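Local coordinates for interferon gamma receptor 1 (PDB 4EQ3), which probably binds interferon gamma outside the cell through its two fibronectin type III-like domains, the part described here, as one chain of a membrane-anchored cytokine receptor, at residues Val42-Pro47 / Tyr53-Thr58; Ser57-Val60 / Ser66-Leu69; Ile179-Pro182 / Thr187-Val190; Asn115-Arg118 / Ile123-Asp126. All coordinates share one frame; numbering follows the deposited sequence.

Interaction 1 of 4, residues Val42-Pro47 / Tyr53-Thr58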
# COMPACT_ATOMS: atom_id res chain seq x y z
N VAL A 42 12.44 19.14 -10.69
CA VAL A 42 11.03 19.48 -10.82
C VAL A 42 10.24 18.28 -11.30
O VAL A 42 10.55 17.69 -12.34
CB VAL A 42 10.81 20.65 -11.81
CG1 VAL A 42 9.34 21.02 -11.85
CG2 VAL A 42 11.65 21.85 -11.40
N VAL A 43 9.20 17.93 -10.54
CA VAL A 43 8.39 16.76 -10.85
C VAL A 43 7.01 17.19 -11.34
O VAL A 43 6.39 18.08 -10.75
CB VAL A 43 8.19 15.87 -9.61
CG1 VAL A 43 7.32 14.67 -9.95
CG2 VAL A 43 9.54 15.43 -9.05
N GLU A 44 6.55 16.57 -12.42
CA GLU A 44 5.20 16.80 -12.91
C GLU A 44 4.37 15.51 -12.96
O GLU A 44 4.91 14.41 -13.08
CB GLU A 44 5.24 17.43 -14.30
CG GLU A 44 5.95 18.76 -14.33
CD GLU A 44 5.72 19.49 -15.64
OE1 GLU A 44 5.86 18.86 -16.71
OE2 GLU A 44 5.38 20.69 -15.59
N VAL A 45 3.05 15.67 -12.86
CA VAL A 45 2.13 14.54 -12.95
C VAL A 45 1.12 14.74 -14.09
O VAL A 45 0.65 15.84 -14.30
CB VAL A 45 1.39 14.35 -11.63
CG1 VAL A 45 0.70 15.65 -11.22
CG2 VAL A 45 0.38 13.21 -11.74
N LYS A 46 0.83 13.71 -14.84
CA LYS A 46 -0.20 13.74 -15.85
C LYS A 46 -1.41 12.87 -15.41
O LYS A 46 -1.35 11.69 -15.45
CB LYS A 46 0.37 13.31 -17.19
CG LYS A 46 -0.62 13.19 -18.27
CD LYS A 46 -0.06 13.18 -19.63
CE LYS A 46 0.79 12.00 -19.94
NZ LYS A 46 0.83 11.59 -21.30
N PRO A 47 -2.48 13.52 -14.95
CA PRO A 47 -3.69 12.83 -14.50
C PRO A 47 -4.52 12.42 -15.71
O PRO A 47 -4.41 13.04 -16.76
CB PRO A 47 -4.44 13.91 -13.72
CG PRO A 47 -3.52 15.10 -13.66
CD PRO A 47 -2.61 14.98 -14.82
N TYR A 53 0.34 17.18 -18.39
CA TYR A 53 1.23 17.30 -17.24
C TYR A 53 0.99 18.61 -16.52
O TYR A 53 0.71 19.64 -17.15
CB TYR A 53 2.69 17.21 -17.66
CG TYR A 53 3.17 15.80 -17.86
CD1 TYR A 53 3.50 15.01 -16.77
CD2 TYR A 53 3.28 15.26 -19.13
CE1 TYR A 53 3.93 13.72 -16.94
CE2 TYR A 53 3.71 13.96 -19.32
CZ TYR A 53 4.04 13.20 -18.21
OH TYR A 53 4.47 11.90 -18.37
N GLN A 54 1.08 18.55 -15.20
CA GLN A 54 1.01 19.73 -14.37
C GLN A 54 2.02 19.56 -13.25
O GLN A 54 2.43 18.44 -12.94
CB GLN A 54 -0.39 19.88 -13.78
CG GLN A 54 -0.72 18.85 -12.73
CD GLN A 54 -2.14 18.97 -12.26
OE1 GLN A 54 -3.08 18.94 -13.06
NE2 GLN A 54 -2.33 19.10 -10.95
N THR A 55 2.41 20.67 -12.63
CA THR A 55 3.42 20.63 -11.59
C THR A 55 2.93 19.96 -10.31
O THR A 55 1.79 20.17 -9.88
CB THR A 55 3.96 22.06 -11.29
OG1 THR A 55 5.32 22.15 -11.73
CG2 THR A 55 3.89 22.37 -9.80
N VAL A 56 3.79 19.15 -9.71
CA VAL A 56 3.56 18.62 -8.38
C VAL A 56 4.09 19.63 -7.36
O VAL A 56 5.29 19.69 -7.12
CB VAL A 56 4.30 17.29 -8.18
CG1 VAL A 56 4.02 16.76 -6.79
CG2 VAL A 56 3.87 16.29 -9.24
N SER A 57 3.19 20.41 -6.78
CA SER A 57 3.59 21.62 -6.05
C SER A 57 4.64 21.37 -4.98
O SER A 57 5.58 22.15 -4.84
CB SER A 57 2.37 22.30 -5.44
OG SER A 57 1.74 21.45 -4.50
N THR A 58 4.49 20.27 -4.24
CA THR A 58 5.39 19.95 -3.14
C THR A 58 6.75 19.48 -3.63
O THR A 58 7.64 19.20 -2.83
CB THR A 58 4.82 18.82 -2.28
OG1 THR A 58 4.46 17.72 -3.13
CG2 THR A 58 3.59 19.29 -1.53
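Val56 sets its CG2 methyl between two valines of the facing strand, 3.9 Å from Val43 CG1 and 3.8 Å from Val45 CG1. The Val56 side chain lies beside that of Val43 and crosses Val45 at about a right angle. CG2 lies anti to the carbonyl carbon of Val56, which swings it over Val43 O, the atom that receives Val56 N at 3.0 Å. This is the tight, buried part. Two further backbone bonds follow, Val45 N to Gln54 O at 2.8 Å and Gln54 N back to Val45 O at 2.9 Å. At the next residue the Tyr53 ring covers Lys46: CB sits 3.5 Å from the ring centroid, only 11° off the normal, a CH-pi contact, while the lysine bends at chi3 so that CE passes near CE2 of the ring. Arg83 forms a cation-pi contact with that tyrosine and a salt bridge to Glu44, and Tyr53 OH bonds to Glu97. The loose side belongs to exposed Gln54 and Thr55, where Gln54 OE1 merely approaches Pro47 CG at 3.9 Å. Antiparallel strands 40-46 and 54-62 make this the C-C' hairpin, at the edge of the four-stranded sheet of a fibronectin type III domain.

Interaction 2 of 4, residues Ser57-Val60 / Ser66-Leu69; sequences STCV and SCDL
Cys59 and Cys67 are joined covalently, SG to SG at 2.1 Å, with a chi3 of 96° that turns the two CB atoms about a quarter of a circle apart and gives the disulfide its right-handed twist. The half-cystines reach the bond differently. SG of Cys67 stands anti to its own backbone N (chi1 175°), whereas SG of Cys59 lies beside the backbone N (chi1 -62°), and together they bring the CA atoms to 6.1 Å. Beside the bridge a water spans the gap: it lies 2.7 Å from Thr58 OG1 and gives a proton to Asp68 O at 2.8 Å, linking two oxygens that are themselves 4.4 Å apart. In the fibronectin type III sandwich this staple ties the corner where strand 54-62 leaves its sheet to strand 66-68, an edge strand of the three-stranded sheet, so it closes one flank between the two sheets. The next shell holds both ends: Val56 CG1 packs on Cys67 SG and Val43 CG2 on Cys67 CB, each at 4.0 Å, and Trp30 also touches the Cys67 side chain. The backbone of Cys59 hydrogen-bonds to that of Val43, and Cys67 to Leu28 in strand 25-31, while farther out the Asp68 carboxylate turns from the bridge, with OD1 held by Ser70 OG and OD2 in a salt bridge to Arg25.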
# COMPACT_ATOMS: atom_id res chain seq x y z
N SER A 57 3.19 20.41 -6.78
CA SER A 57 3.59 21.62 -6.05
C SER A 57 4.64 21.37 -4.98
O SER A 57 5.58 22.15 -4.84
CB SER A 57 2.37 22.30 -5.44
OG SER A 57 1.74 21.45 -4.50
N THR A 58 4.49 20.27 -4.24
CA THR A 58 5.39 19.95 -3.14
C THR A 58 6.75 19.48 -3.63
O THR A 58 7.64 19.20 -2.83
CB THR A 58 4.82 18.82 -2.28
OG1 THR A 58 4.46 17.72 -3.13
CG2 THR A 58 3.59 19.29 -1.53
N CYS A 59 6.92 19.38 -4.95
CA CYS A 59 8.17 18.86 -5.51
C CYS A 59 8.70 19.75 -6.63
O CYS A 59 9.01 19.27 -7.73
CB CYS A 59 7.99 17.42 -5.99
SG CYS A 59 7.53 16.22 -4.70
N VAL A 60 8.82 21.05 -6.35
CA VAL A 60 9.44 21.98 -7.29
C VAL A 60 10.69 22.55 -6.65
O VAL A 60 10.66 23.01 -5.50
CB VAL A 60 8.49 23.13 -7.66
CG1 VAL A 60 9.13 24.03 -8.72
CG2 VAL A 60 7.17 22.59 -8.18
N SER A 66 13.64 12.23 -4.36
CA SER A 66 12.39 11.51 -4.16
C SER A 66 11.25 12.51 -4.05
O SER A 66 11.47 13.68 -3.74
CB SER A 66 12.45 10.61 -2.93
OG SER A 66 12.57 11.34 -1.72
N CYS A 67 10.04 12.05 -4.31
CA CYS A 67 8.87 12.90 -4.24
C CYS A 67 7.68 12.07 -3.79
O CYS A 67 7.39 11.03 -4.38
CB CYS A 67 8.58 13.52 -5.62
SG CYS A 67 7.06 14.48 -5.68
N ASP A 68 7.00 12.52 -2.73
CA ASP A 68 5.84 11.80 -2.22
C ASP A 68 4.63 12.20 -3.05
O ASP A 68 4.22 13.36 -3.03
CB ASP A 68 5.60 12.10 -0.73
CG ASP A 68 4.48 11.25 -0.11
OD1 ASP A 68 3.82 10.48 -0.83
OD2 ASP A 68 4.26 11.35 1.11
N LEU A 69 4.07 11.23 -3.77
CA LEU A 69 3.00 11.49 -4.73
C LEU A 69 1.62 11.14 -4.16
O LEU A 69 0.61 11.24 -4.87
CB LEU A 69 3.22 10.67 -6.01
CG LEU A 69 4.54 10.83 -6.76
CD1 LEU A 69 4.61 9.83 -7.92
CD2 LEU A 69 4.68 12.25 -7.28
O HOH W 1 4.94 15.58 -1.57

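Interaction 3 of 4, residues Ile179-Pro182 / Thr187-Val190; sequences IPVP and TYCV
Carbon atoms of Pro182 and Val181 close in on the hydroxyl oxygen of Tyr188: Pro182 CD comes to 3.3 Å of OH, Pro182 CG to 3.7 Å, and Val181 CG1 to 3.6 Å. These are van der Waals approaches, and the proline ring crosses the phenol at a slant. Most of the contact is made by Val181. It and Tyr188 reach toward each other, and CG2 of the valine sits almost exactly over the middle of one ring face, 3.6 Å from the centroid and 10° off the normal, a textbook CH-pi contact, while CG1 reaches outward to CE1 at 3.5 Å. With a first torsion of 136°, away from a staggered value, Val181 lays both methyls on the ring. The tyrosine, its chi1 at -68°, sends the ring off strand 186-196 across the sandwich, for the CA atoms of Val181 and Tyr188 stay 8.5 Å apart. Around the pair, Val181 also packs on Val213, Tyr188 touches Asn156, and Cys189 faces the other way to make its disulfide with Cys210 in the neighbouring strand. In this E-F connection of the second fibronectin type III domain, the loop that follows strand 175-180 thus meets the start of strand 186-196 through side chains alone. With a buried ring face and methyl groups carrying the contact, its hold between the sheets rests on shape and dispersion, with no charge involved.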
# COMPACT_ATOMS: atom_id res chain seq x y z
N ILE A 179 -13.90 -17.34 16.23
CA ILE A 179 -13.87 -18.63 15.56
C ILE A 179 -13.88 -19.77 16.57
O ILE A 179 -13.10 -19.78 17.52
CB ILE A 179 -12.65 -18.76 14.63
CG1 ILE A 179 -12.71 -17.69 13.53
CG2 ILE A 179 -12.60 -20.14 14.00
CD1 ILE A 179 -11.55 -17.76 12.54
N PRO A 180 -14.80 -20.73 16.37
CA PRO A 180 -14.92 -21.93 17.20
C PRO A 180 -13.81 -22.95 16.92
O PRO A 180 -13.47 -23.21 15.77
CB PRO A 180 -16.27 -22.50 16.78
CG PRO A 180 -16.44 -22.04 15.37
CD PRO A 180 -15.84 -20.67 15.33
N VAL A 181 -13.26 -23.44 17.99
CA VAL A 181 -12.16 -24.35 17.85
C VAL A 181 -12.67 -25.69 18.30
O VAL A 181 -13.07 -25.80 19.45
CB VAL A 181 -10.97 -23.84 18.64
CG1 VAL A 181 -10.27 -24.92 19.45
CG2 VAL A 181 -10.05 -23.12 17.76
N PRO A 182 -12.72 -26.60 17.32
CA PRO A 182 -13.09 -28.02 17.43
C PRO A 182 -12.71 -28.64 18.73
O PRO A 182 -13.51 -28.76 19.61
CB PRO A 182 -12.23 -28.68 16.35
CG PRO A 182 -12.00 -27.63 15.38
CD PRO A 182 -11.90 -26.35 16.14
N THR A 187 -2.90 -26.52 19.15
CA THR A 187 -2.43 -25.25 18.75
C THR A 187 -2.98 -24.90 17.43
O THR A 187 -3.09 -25.70 16.54
CB THR A 187 -0.96 -25.12 18.76
OG1 THR A 187 -0.51 -25.35 20.06
CG2 THR A 187 -0.60 -23.77 18.38
N TYR A 188 -3.38 -23.67 17.38
CA TYR A 188 -3.89 -23.05 16.15
C TYR A 188 -3.05 -21.88 15.70
O TYR A 188 -2.64 -21.05 16.51
CB TYR A 188 -5.34 -22.61 16.33
CG TYR A 188 -6.26 -23.78 16.49
CD1 TYR A 188 -6.41 -24.40 17.72
CD2 TYR A 188 -6.95 -24.29 15.40
CE1 TYR A 188 -7.24 -25.48 17.87
CE2 TYR A 188 -7.78 -25.37 15.54
CZ TYR A 188 -7.92 -25.96 16.78
OH TYR A 188 -8.74 -27.04 16.92
N CYS A 189 -2.80 -21.82 14.40
CA CYS A 189 -2.02 -20.74 13.82
C CYS A 189 -2.79 -20.06 12.71
O CYS A 189 -3.39 -20.72 11.87
CB CYS A 189 -0.69 -21.27 13.29
SG CYS A 189 0.28 -22.13 14.54
N VAL A 190 -2.77 -18.74 12.73
CA VAL A 190 -3.61 -17.97 11.84
C VAL A 190 -2.82 -16.87 11.14
O VAL A 190 -1.89 -16.28 11.73
CB VAL A 190 -4.79 -17.34 12.60
CG1 VAL A 190 -4.36 -16.05 13.29
CG2 VAL A 190 -5.94 -17.07 11.67

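Interaction 4 of 4, residues Asn115-Arg118 / Ile123-Asp126; sequences NLSR and IIVD
Ile124 leans against Ser117 over the whole length of its side chain. Its CB lies 3.3 Å from Ser117 OG. One branch, CG2, stays close to the same oxygen at 3.6 Å; the other carries CG1 past it and ends with CD1 at 4.0 Å. The hydroxyl faces the CB-H side of the isoleucine, with CG2 nearer to it than CG1. Ser117 holds OG there by placing it between its backbone N and carbonyl carbon (chi1 58°). That hydroxyl also bonds to a water at 2.8 Å. The same water is placed to donate to Asp126 OD2, also at 2.8 Å, and to Ile124 O, with more acceptors in reach than it has protons, so not every bond can be full at once. The other carboxylate oxygen of Asp126 takes a bond from Asn176 ND2. Strands 113-119 and 122-128 form the A-B hairpin of the second fibronectin type III domain. Two pairs of N-H...O bonds join Asn115 with Asp126 and Ser117 with Ile124, while Leu116-Val125 and Arg118-Ile123 are the non-hydrogen-bonded pairs between and beyond. At the turn end, Arg118 NH1 hydrogen-bonds to Gly120 O. On the reverse face, Leu116 CD1 meets Ile123 CG2 at 3.6 Å and Val125 CG2 at 3.8 Å, the leucine running aslant to both. That face turns to the core: Leu116 and Ile123 both pack on Ile211 of strand 201-213, in the other sheet.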
# COMPACT_ATOMS: atom_id res chain seq x y z
N ASN A 115 -3.74 -9.40 15.64
CA ASN A 115 -3.67 -9.82 17.04
C ASN A 115 -4.55 -11.03 17.33
O ASN A 115 -5.69 -11.10 16.87
CB ASN A 115 -4.04 -8.67 18.00
CG ASN A 115 -3.76 -9.02 19.45
OD1 ASN A 115 -4.64 -8.95 20.32
ND2 ASN A 115 -2.52 -9.43 19.72
N LEU A 116 -4.01 -11.96 18.10
CA LEU A 116 -4.66 -13.24 18.36
C LEU A 116 -4.89 -13.42 19.85
O LEU A 116 -3.95 -13.37 20.65
CB LEU A 116 -3.79 -14.38 17.84
CG LEU A 116 -4.47 -15.71 17.54
CD1 LEU A 116 -5.59 -15.49 16.53
CD2 LEU A 116 -3.46 -16.72 17.02
N SER A 117 -6.15 -13.64 20.22
CA SER A 117 -6.52 -13.89 21.61
C SER A 117 -7.56 -15.01 21.64
O SER A 117 -7.94 -15.54 20.58
CB SER A 117 -7.09 -12.62 22.25
OG SER A 117 -8.22 -12.14 21.53
N ARG A 118 -8.02 -15.38 22.83
CA ARG A 118 -9.09 -16.35 22.94
C ARG A 118 -9.99 -16.01 24.11
O ARG A 118 -9.55 -15.41 25.09
CB ARG A 118 -8.55 -17.76 23.14
CG ARG A 118 -7.88 -17.97 24.48
CD ARG A 118 -7.37 -19.41 24.64
NE ARG A 118 -6.66 -19.60 25.90
CZ ARG A 118 -7.24 -19.98 27.03
NH1 ARG A 118 -8.55 -20.22 27.07
NH2 ARG A 118 -6.51 -20.12 28.14
N ILE A 123 -11.48 -18.61 19.40
CA ILE A 123 -10.36 -17.77 18.99
C ILE A 123 -10.85 -16.44 18.45
O ILE A 123 -11.83 -16.38 17.70
CB ILE A 123 -9.50 -18.43 17.91
CG1 ILE A 123 -9.09 -19.84 18.31
CG2 ILE A 123 -8.26 -17.59 17.65
CD1 ILE A 123 -8.06 -19.87 19.39
N ILE A 124 -10.15 -15.38 18.82
CA ILE A 124 -10.53 -14.03 18.45
C ILE A 124 -9.43 -13.39 17.61
O ILE A 124 -8.29 -13.23 18.07
CB ILE A 124 -10.77 -13.17 19.70
CG1 ILE A 124 -11.96 -13.73 20.50
CG2 ILE A 124 -11.02 -11.72 19.32
CD1 ILE A 124 -12.12 -13.08 21.88
N VAL A 125 -9.78 -13.01 16.39
CA VAL A 125 -8.83 -12.41 15.46
C VAL A 125 -9.11 -10.94 15.23
O VAL A 125 -10.19 -10.57 14.78
CB VAL A 125 -8.86 -13.11 14.11
CG1 VAL A 125 -7.88 -12.45 13.15
CG2 VAL A 125 -8.55 -14.58 14.28
N ASP A 126 -8.15 -10.08 15.57
CA ASP A 126 -8.26 -8.68 15.24
C ASP A 126 -7.26 -8.40 14.13
O ASP A 126 -6.08 -8.74 14.24
CB ASP A 126 -7.98 -7.79 16.45
CG ASP A 126 -9.10 -7.85 17.49
OD1 ASP A 126 -10.20 -7.29 17.24
OD2 ASP A 126 -8.88 -8.46 18.57
O HOH W 2 -7.34 -10.63 19.30

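Overall arrangement
From the N terminus, interaction 1 closes the turn between strands 40-46 and 54-62. Interaction 2 starts where interaction 1 ends, on the shared Ser57 and Thr58, closing the next short loop and tying that sheet to the three-stranded one. The others follow in series, and none nests in or crosses another. In the second domain interaction 4 closes the hairpin of strands 113-119 and 122-128; much later interaction 3 closes the connection from strand 175-180 to strand 186-196, tying that domain's two sheets. Interactions 3 and 4 touch through a probable hydrogen bond from Ile179 N to Ile123 O, whereas the centres of interactions 1 and 3 lie about 50 Å apart, in different domains.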